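Local coordinates for PAN2-PAN3 deadenylation complex catalytic subunit pan2 (Neurospora crassa, PDB 4CZX), which probably shortens the poly(A) tails of mRNA as the catalytic subunit of the PAN deadenylation complex, represented here by its N-terminal WD40 domain, at residues K160-I165 and L198-D203; D203-C208 and K227-K232. One frame throughout, in Å; residues are numbered along the deposited sequence.

Contact 1: residues K160-I165 and L198-D203; sequences KMSRYI and LDTSND
The carbonyl oxygen of Asn202 is gripped by two nitrogens of Arg163. NE gives the shorter, straighter bond, 2.7 Å to Asn202 O with an N-H...O angle of 152°, nearly in the guanidinium plane; NH2 adds a weak bond to the same oxygen. NH2 also reaches Asp203 OD1 at 2.7 Å in a salt bridge, with guanidinium and carboxylate nearly coplanar, though as a hydrogen bond it is weak. In place of Arg163 a lysine, with one nitrogen and no flat group, would probably leave either the Asn202 carbonyl or the Asp203 carboxylate without its partner. In this WD40 beta-propeller the segments are the ends of strands 156-161 and 194-200 and the turns that follow, the strands being the first of adjacent blades, almost parallel without a shared sheet. At their other end Lys160, extended from chi1 (178°) onward, sends NZ to the syn lone pair of Asp199 OD1, 2.6 Å away; Asp199 OD2 accepts from Met251 N. The aliphatic chain runs alongside Thr200 in the opposite sense, Lys160 CG lying 3.6 Å from Thr200 CG2. Between the charged pairs the one Ser162 OG proton can go to Thr200 OG1 (2.8 Å), itself bonded to Phe204 O, or weakly to Ser201 O (3.1 Å).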
ATOM      1  N   LYS A 160      38.726 -12.312  12.274  1.00 28.61           N
ATOM      2  CA  LYS A 160      39.008 -13.213  11.159  1.00 27.24           C
ATOM      3  C   LYS A 160      39.849 -14.397  11.607  1.00 32.44           C
ATOM      4  O   LYS A 160      40.847 -14.245  12.320  1.00 30.02           O
ATOM      5  CB  LYS A 160      39.698 -12.474   9.999  1.00 29.18           C
ATOM      6  CG  LYS A 160      40.066 -13.403   8.827  1.00 30.31           C
ATOM      7  CD  LYS A 160      40.266 -12.646   7.515  1.00 33.90           C
ATOM      8  CE  LYS A 160      40.791 -13.569   6.402  1.00 42.96           C
ATOM      9  NZ  LYS A 160      40.894 -12.850   5.092  1.00 44.37           N
ATOM     10  N   MET A 161      39.419 -15.579  11.177  1.00 27.53           N
ATOM     11  CA  MET A 161      40.096 -16.824  11.470  1.00 25.98           C
ATOM     12  C   MET A 161      41.164 -17.137  10.435  1.00 29.70           C
ATOM     13  O   MET A 161      40.888 -17.144   9.241  1.00 29.44           O
ATOM     14  CB  MET A 161      39.069 -17.964  11.523  1.00 27.62           C
ATOM     15  CG  MET A 161      39.667 -19.336  11.711  1.00 25.30           C
ATOM     16  SD  MET A 161      40.566 -19.537  13.263  1.00 32.56           S
ATOM     17  CE  MET A 161      41.119 -21.242  13.065  1.00 39.22           C
ATOM     18  N   SER A 162      42.386 -17.365  10.895  1.00 30.49           N
ATOM     19  CA  SER A 162      43.429 -17.929  10.046  1.00 32.44           C
ATOM     20  C   SER A 162      44.018 -19.103  10.794  1.00 34.59           C
ATOM     21  O   SER A 162      43.447 -20.195  10.793  1.00 35.87           O
ATOM     22  CB  SER A 162      44.506 -16.896   9.696  1.00 37.41           C
ATOM     23  OG  SER A 162      44.980 -16.211  10.851  1.00 35.42           O
ATOM     24  N   ARG A 163      45.159 -18.873  11.436  1.00 35.19           N
ATOM     25  CA  ARG A 163      45.749 -19.840  12.358  1.00 40.32           C
ATOM     26  C   ARG A 163      45.023 -19.740  13.701  1.00 38.81           C
ATOM     27  O   ARG A 163      44.804 -20.738  14.386  1.00 37.59           O
ATOM     28  CB  ARG A 163      47.250 -19.575  12.529  1.00 38.71           C
ATOM     29  CG  ARG A 163      47.977 -20.643  13.334  1.00 39.66           C
ATOM     30  CD  ARG A 163      49.446 -20.284  13.589  1.00 48.91           C
ATOM     31  NE  ARG A 163      50.200 -20.034  12.362  1.00 47.47           N
ATOM     32  CZ  ARG A 163      51.087 -20.876  11.841  1.00 57.04           C
ATOM     33  NH1 ARG A 163      51.334 -22.037  12.436  1.00 55.06           N
ATOM     34  NH2 ARG A 163      51.728 -20.556  10.722  1.00 59.07           N
ATOM     35  N   TYR A 164      44.668 -18.508  14.053  1.00 33.26           N
ATOM     36  CA  TYR A 164      43.930 -18.175  15.269  1.00 31.74           C
ATOM     37  C   TYR A 164      42.845 -17.198  14.874  1.00 29.48           C
ATOM     38  O   TYR A 164      42.842 -16.700  13.749  1.00 34.09           O
ATOM     39  CB  TYR A 164      44.831 -17.533  16.336  1.00 35.53           C
ATOM     40  CG  TYR A 164      46.082 -18.316  16.666  1.00 41.84           C
ATOM     41  CD1 TYR A 164      46.012 -19.514  17.365  1.00 52.32           C
ATOM     42  CD2 TYR A 164      47.328 -17.858  16.273  1.00 44.39           C
ATOM     43  CE1 TYR A 164      47.151 -20.238  17.661  1.00 55.76           C
ATOM     44  CE2 TYR A 164      48.477 -18.569  16.567  1.00 51.66           C
ATOM     45  CZ  TYR A 164      48.383 -19.758  17.263  1.00 57.98           C
ATOM     46  OH  TYR A 164      49.518 -20.470  17.556  1.00 62.75           O
ATOM     47  N   ILE A 165      41.940 -16.899  15.797  1.00 28.06           N
ATOM     48  CA  ILE A 165      40.965 -15.849  15.557  1.00 25.33           C
ATOM     49  C   ILE A 165      41.619 -14.516  15.894  1.00 31.52           C
ATOM     50  O   ILE A 165      41.959 -14.263  17.044  1.00 32.21           O
ATOM     51  CB  ILE A 165      39.681 -16.043  16.393  1.00 28.81           C
ATOM     52  CG1 ILE A 165      38.947 -17.309  15.939  1.00 32.31           C
ATOM     53  CG2 ILE A 165      38.761 -14.831  16.271  1.00 30.79           C
ATOM     54  CD1 ILE A 165      37.787 -17.693  16.840  1.00 35.83           C
ATOM     55  N   LEU A 198      41.688  -4.958   9.025  1.00 24.76           N
ATOM     56  CA  LEU A 198      42.507  -6.073   9.473  1.00 26.10           C
ATOM     57  C   LEU A 198      42.405  -7.201   8.453  1.00 26.86           C
ATOM     58  O   LEU A 198      41.314  -7.516   7.983  1.00 25.99           O
ATOM     59  CB  LEU A 198      42.064  -6.563  10.866  1.00 27.53           C
ATOM     60  CG  LEU A 198      42.857  -7.765  11.429  1.00 31.40           C
ATOM     61  CD1 LEU A 198      42.963  -7.721  12.951  1.00 28.36           C
ATOM     62  CD2 LEU A 198      42.279  -9.117  10.998  1.00 31.90           C
ATOM     63  N   ASP A 199      43.539  -7.799   8.110  1.00 27.75           N
ATOM     64  CA  ASP A 199      43.530  -9.056   7.365  1.00 29.88           C
ATOM     65  C   ASP A 199      44.563  -9.975   7.982  1.00 30.54           C
ATOM     66  O   ASP A 199      45.445  -9.527   8.719  1.00 30.62           O
ATOM     67  CB  ASP A 199      43.810  -8.843   5.871  1.00 26.12           C
ATOM     68  CG  ASP A 199      43.334 -10.025   5.019  1.00 33.78           C
ATOM     69  OD1 ASP A 199      42.561 -10.849   5.550  1.00 28.29           O
ATOM     70  OD2 ASP A 199      43.729 -10.125   3.841  1.00 29.62           O
ATOM     71  N   THR A 200      44.459 -11.267   7.686  1.00 28.97           N
ATOM     72  CA  THR A 200      45.400 -12.215   8.238  1.00 25.88           C
ATOM     73  C   THR A 200      45.495 -13.447   7.347  1.00 27.99           C
ATOM     74  O   THR A 200      44.513 -13.842   6.727  1.00 33.35           O
ATOM     75  CB  THR A 200      45.006 -12.617   9.695  1.00 29.93           C
ATOM     76  OG1 THR A 200      45.867 -13.661  10.158  1.00 35.71           O
ATOM     77  CG2 THR A 200      43.556 -13.098   9.771  1.00 31.66           C
ATOM     78  N   SER A 201      46.705 -13.993   7.266  1.00 34.36           N
ATOM     79  CA  SER A 201      46.984 -15.290   6.663  1.00 35.11           C
ATOM     80  C   SER A 201      47.405 -16.202   7.801  1.00 35.41           C
ATOM     81  O   SER A 201      47.441 -15.763   8.950  1.00 36.69           O
ATOM     82  CB  SER A 201      48.085 -15.182   5.612  1.00 37.66           C
ATOM     83  OG  SER A 201      49.316 -14.783   6.205  1.00 38.12           O
ATOM     84  N   ASN A 202      47.751 -17.453   7.510  1.00 36.85           N
ATOM     85  CA  ASN A 202      48.167 -18.342   8.585  1.00 33.28           C
ATOM     86  C   ASN A 202      49.467 -17.850   9.232  1.00 32.74           C
ATOM     87  O   ASN A 202      49.763 -18.213  10.367  1.00 45.15           O
ATOM     88  CB  ASN A 202      48.332 -19.800   8.085  1.00 35.25           C
ATOM     89  CG  ASN A 202      46.994 -20.460   7.749  1.00 51.03           C
ATOM     90  OD1 ASN A 202      45.946 -20.102   8.302  1.00 56.01           O
ATOM     91  ND2 ASN A 202      47.024 -21.427   6.836  1.00 52.87           N
ATOM     92  N   ASP A 203      50.232 -17.013   8.527  1.00 34.79           N
ATOM     93  CA  ASP A 203      51.525 -16.563   9.050  1.00 35.48           C
ATOM     94  C   ASP A 203      51.587 -15.102   9.518  1.00 37.51           C
ATOM     95  O   ASP A 203      52.531 -14.723  10.223  1.00 38.86           O
ATOM     96  CB  ASP A 203      52.623 -16.775   8.008  1.00 38.89           C
ATOM     97  CG  ASP A 203      52.854 -18.239   7.696  1.00 49.45           C
ATOM     98  OD1 ASP A 203      52.505 -19.102   8.537  1.00 44.66           O
ATOM     99  OD2 ASP A 203      53.394 -18.516   6.607  1.00 51.26           O
TER

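Contact 2: residues D203-C208 and K227-K232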
ATOM      1  N   ASP A 203      50.232 -17.013   8.527  1.00 34.79           N
ATOM      2  CA  ASP A 203      51.525 -16.563   9.050  1.00 35.48           C
ATOM      3  C   ASP A 203      51.587 -15.102   9.518  1.00 37.51           C
ATOM      4  O   ASP A 203      52.531 -14.723  10.223  1.00 38.86           O
ATOM      5  CB  ASP A 203      52.623 -16.775   8.008  1.00 38.89           C
ATOM      6  CG  ASP A 203      52.854 -18.239   7.696  1.00 49.45           C
ATOM      7  OD1 ASP A 203      52.505 -19.102   8.537  1.00 44.66           O
ATOM      8  OD2 ASP A 203      53.394 -18.516   6.607  1.00 51.26           O
ATOM      9  N   PHE A 204      50.618 -14.277   9.124  1.00 35.33           N
ATOM     10  CA  PHE A 204      50.680 -12.849   9.439  1.00 32.41           C
ATOM     11  C   PHE A 204      49.356 -12.225   9.850  1.00 33.34           C
ATOM     12  O   PHE A 204      48.287 -12.674   9.436  1.00 34.52           O
ATOM     13  CB  PHE A 204      51.203 -12.050   8.238  1.00 33.45           C
ATOM     14  CG  PHE A 204      52.564 -12.477   7.763  1.00 37.03           C
ATOM     15  CD1 PHE A 204      53.712 -11.991   8.370  1.00 42.64           C
ATOM     16  CD2 PHE A 204      52.692 -13.350   6.697  1.00 38.41           C
ATOM     17  CE1 PHE A 204      54.974 -12.392   7.920  1.00 46.28           C
ATOM     18  CE2 PHE A 204      53.950 -13.754   6.249  1.00 39.36           C
ATOM     19  CZ  PHE A 204      55.082 -13.266   6.861  1.00 41.27           C
ATOM     20  N   ILE A 205      49.446 -11.173  10.660  1.00 30.12           N
ATOM     21  CA  ILE A 205      48.372 -10.190  10.765  1.00 30.65           C
ATOM     22  C   ILE A 205      48.854  -8.861  10.198  1.00 34.38           C
ATOM     23  O   ILE A 205      50.012  -8.478  10.404  1.00 33.60           O
ATOM     24  CB  ILE A 205      47.910  -9.947  12.211  1.00 33.17           C
ATOM     25  CG1 ILE A 205      47.801 -11.258  12.990  1.00 35.13           C
ATOM     26  CG2 ILE A 205      46.589  -9.146  12.222  1.00 28.74           C
ATOM     27  CD1 ILE A 205      47.462 -11.041  14.454  1.00 35.10           C
ATOM     28  N   VAL A 206      47.974  -8.167   9.480  1.00 28.83           N
ATOM     29  CA  VAL A 206      48.268  -6.817   9.020  1.00 28.92           C
ATOM     30  C   VAL A 206      47.088  -5.897   9.346  1.00 32.85           C
ATOM     31  O   VAL A 206      45.924  -6.285   9.221  1.00 28.74           O
ATOM     32  CB  VAL A 206      48.583  -6.769   7.505  1.00 28.15           C
ATOM     33  CG1 VAL A 206      49.994  -7.271   7.226  1.00 31.18           C
ATOM     34  CG2 VAL A 206      47.528  -7.557   6.699  1.00 30.97           C
ATOM     35  N   THR A 207      47.382  -4.681   9.804  1.00 31.15           N
ATOM     36  CA  THR A 207      46.311  -3.751  10.146  1.00 31.16           C
ATOM     37  C   THR A 207      46.590  -2.346   9.658  1.00 30.05           C
ATOM     38  O   THR A 207      47.752  -1.951   9.482  1.00 31.58           O
ATOM     39  CB  THR A 207      46.051  -3.662  11.674  1.00 34.11           C
ATOM     40  OG1 THR A 207      47.216  -3.142  12.331  1.00 37.17           O
ATOM     41  CG2 THR A 207      45.669  -5.026  12.255  1.00 31.16           C
ATOM     42  N   CYS A 208      45.504  -1.608   9.448  1.00 28.33           N
ATOM     43  CA  CYS A 208      45.544  -0.170   9.218  1.00 31.32           C
ATOM     44  C   CYS A 208      44.761   0.515  10.334  1.00 31.28           C
ATOM     45  O   CYS A 208      43.783  -0.029  10.822  1.00 31.06           O
ATOM     46  CB  CYS A 208      44.929   0.184   7.861  1.00 29.78           C
ATOM     47  SG  CYS A 208      45.725  -0.605   6.461  1.00 34.44           S
ATOM     48  N   LYS A 227      50.667  -1.996  10.160  1.00 33.09           N
ATOM     49  CA  LYS A 227      51.254  -2.757  11.261  1.00 34.48           C
ATOM     50  C   LYS A 227      51.266  -4.247  10.928  1.00 35.65           C
ATOM     51  O   LYS A 227      50.319  -4.760  10.349  1.00 35.81           O
ATOM     52  CB  LYS A 227      50.496  -2.506  12.560  1.00 36.22           C
ATOM     53  CG  LYS A 227      50.828  -1.172  13.217  1.00 38.03           C
ATOM     54  CD  LYS A 227      52.332  -1.111  13.551  1.00 43.78           C
ATOM     55  CE  LYS A 227      52.595  -0.297  14.803  1.00 58.95           C
ATOM     56  NZ  LYS A 227      52.519  -1.151  16.023  1.00 67.07           N
ATOM     57  N   VAL A 228      52.353  -4.928  11.285  1.00 33.91           N
ATOM     58  CA  VAL A 228      52.538  -6.332  10.912  1.00 32.51           C
ATOM     59  C   VAL A 228      52.880  -7.200  12.116  1.00 34.22           C
ATOM     60  O   VAL A 228      53.738  -6.847  12.930  1.00 39.41           O
ATOM     61  CB  VAL A 228      53.670  -6.485   9.855  1.00 38.56           C
ATOM     62  CG1 VAL A 228      53.828  -7.952   9.415  1.00 35.47           C
ATOM     63  CG2 VAL A 228      53.412  -5.570   8.662  1.00 39.23           C
ATOM     64  N   PHE A 229      52.226  -8.353  12.206  1.00 37.68           N
ATOM     65  CA  PHE A 229      52.452  -9.291  13.300  1.00 37.49           C
ATOM     66  C   PHE A 229      52.725 -10.695  12.758  1.00 41.81           C
ATOM     67  O   PHE A 229      52.032 -11.154  11.853  1.00 39.15           O
ATOM     68  CB  PHE A 229      51.243  -9.311  14.245  1.00 35.75           C
ATOM     69  CG  PHE A 229      51.474 -10.089  15.510  1.00 33.39           C
ATOM     70  CD1 PHE A 229      51.997  -9.464  16.630  1.00 40.38           C
ATOM     71  CD2 PHE A 229      51.151 -11.440  15.584  1.00 36.24           C
ATOM     72  CE1 PHE A 229      52.211 -10.165  17.800  1.00 42.04           C
ATOM     73  CE2 PHE A 229      51.371 -12.152  16.754  1.00 41.82           C
ATOM     74  CZ  PHE A 229      51.907 -11.504  17.869  1.00 39.29           C
ATOM     75  N   ASP A 230      53.738 -11.351  13.319  1.00 42.33           N
ATOM     76  CA  ASP A 230      54.150 -12.699  12.932  1.00 41.00           C
ATOM     77  C   ASP A 230      53.322 -13.730  13.684  1.00 40.03           C
ATOM     78  O   ASP A 230      53.518 -13.919  14.877  1.00 43.15           O
ATOM     79  CB  ASP A 230      55.647 -12.883  13.226  1.00 40.27           C
ATOM     80  CG  ASP A 230      56.181 -14.273  12.856  1.00 46.60           C
ATOM     81  OD1 ASP A 230      55.403 -15.211  12.557  1.00 46.82           O
ATOM     82  OD2 ASP A 230      57.421 -14.417  12.885  1.00 49.61           O
ATOM     83  N   LEU A 231      52.407 -14.399  12.987  1.00 38.05           N
ATOM     84  CA  LEU A 231      51.491 -15.339  13.632  1.00 43.40           C
ATOM     85  C   LEU A 231      52.157 -16.678  13.926  1.00 52.73           C
ATOM     86  O   LEU A 231      51.760 -17.391  14.849  1.00 49.29           O
ATOM     87  CB  LEU A 231      50.244 -15.572  12.766  1.00 42.19           C
ATOM     88  CG  LEU A 231      48.949 -14.879  13.185  1.00 44.50           C
ATOM     89  CD1 LEU A 231      47.743 -15.554  12.545  1.00 39.50           C
ATOM     90  CD2 LEU A 231      48.804 -14.809  14.709  1.00 42.60           C
ATOM     91  N   LYS A 232      53.171 -17.012  13.136  1.00 56.38           N
ATOM     92  CA  LYS A 232      53.877 -18.272  13.285  1.00 62.12           C
ATOM     93  C   LYS A 232      54.669 -18.277  14.589  1.00 62.83           C
ATOM     94  O   LYS A 232      54.578 -19.212  15.382  1.00 66.21           O
ATOM     95  CB  LYS A 232      54.796 -18.506  12.082  1.00 67.28           C
ATOM     96  CG  LYS A 232      55.386 -19.907  11.980  1.00 74.83           C
ATOM     97  CD  LYS A 232      56.421 -19.970  10.862  1.00 80.07           C
ATOM     98  CE  LYS A 232      57.209 -21.274  10.890  1.00 89.02           C
ATOM     99  NZ  LYS A 232      56.336 -22.459  10.654  1.00 93.42           N
TER
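Ile205 and Phe229 form a hydrogen-bonded pair in the antiparallel ladder between 204-210 and 225-230, the two middle strands of a four-stranded propeller blade. Ile205 N donates to Phe229 O at 2.8 Å and Phe229 N returns the bond to Ile205 O; Thr207 and Lys227 exchange a second such pair. Beyond the paired residues one more bond, Leu231 N to Asp203 O at 2.8 Å, joins the two segments, its donor standing 54° out of the carbonyl plane. Phe204 with Asp230 and Val206 with Val228 are the non-hydrogen-bonded pairs, and CA-H...O contacts such as Val206 CA to Lys227 O, 3.2 Å, fill in between the bonds.

The apolar contacts divide between the sheet's two faces. On one, Val206 CG1 and Val228 CG2 meet at 4.1 Å, and Val228 turns its other methyl, CG1, to Phe204 CD1; Met237 of the outermost strand touches both Phe204 and Val228. On the other, Ile205 CG1 is anti to the carbonyl carbon (chi1 -42°) and the chain extended beyond, which together bring CD1 to 3.9 Å from Phe229 CD2. Leu231, past the strand end, packs its CG 3.8 Å from Ile205 CG1. The Phe229 ring also meets Trp188 on the outermost strand of the preceding blade, planes at about 45°.

Polar side chains contribute little: Thr207 OG1 bonds to His191 NE2 and approaches the partner strand at Lys227 CB, 3.3 Å away.

How the contacts relate
The two contacts illustrate how a propeller is held together within and between its blades. Contact 2 is the largely buried one and lies inside a blade, where a regular backbone ladder and apolar side chains do the work. Contact 1 is only partly buried and joins that blade to its neighbour, relying on charged and hydroxyl side chains rather than strand pairing. Strands 194-200 and 204-210 are consecutive and adjacent in one sheet; Asp199 O and Val206 N, 3.0 Å apart, probably hydrogen-bond. Asp203, at the turn, belongs to both, its carboxylate facing contact 1 and its carbonyl contact 2. Leu231 of contact 2 packs CD1 against Ser162 OG, 3.3 Å away, across the blade boundary.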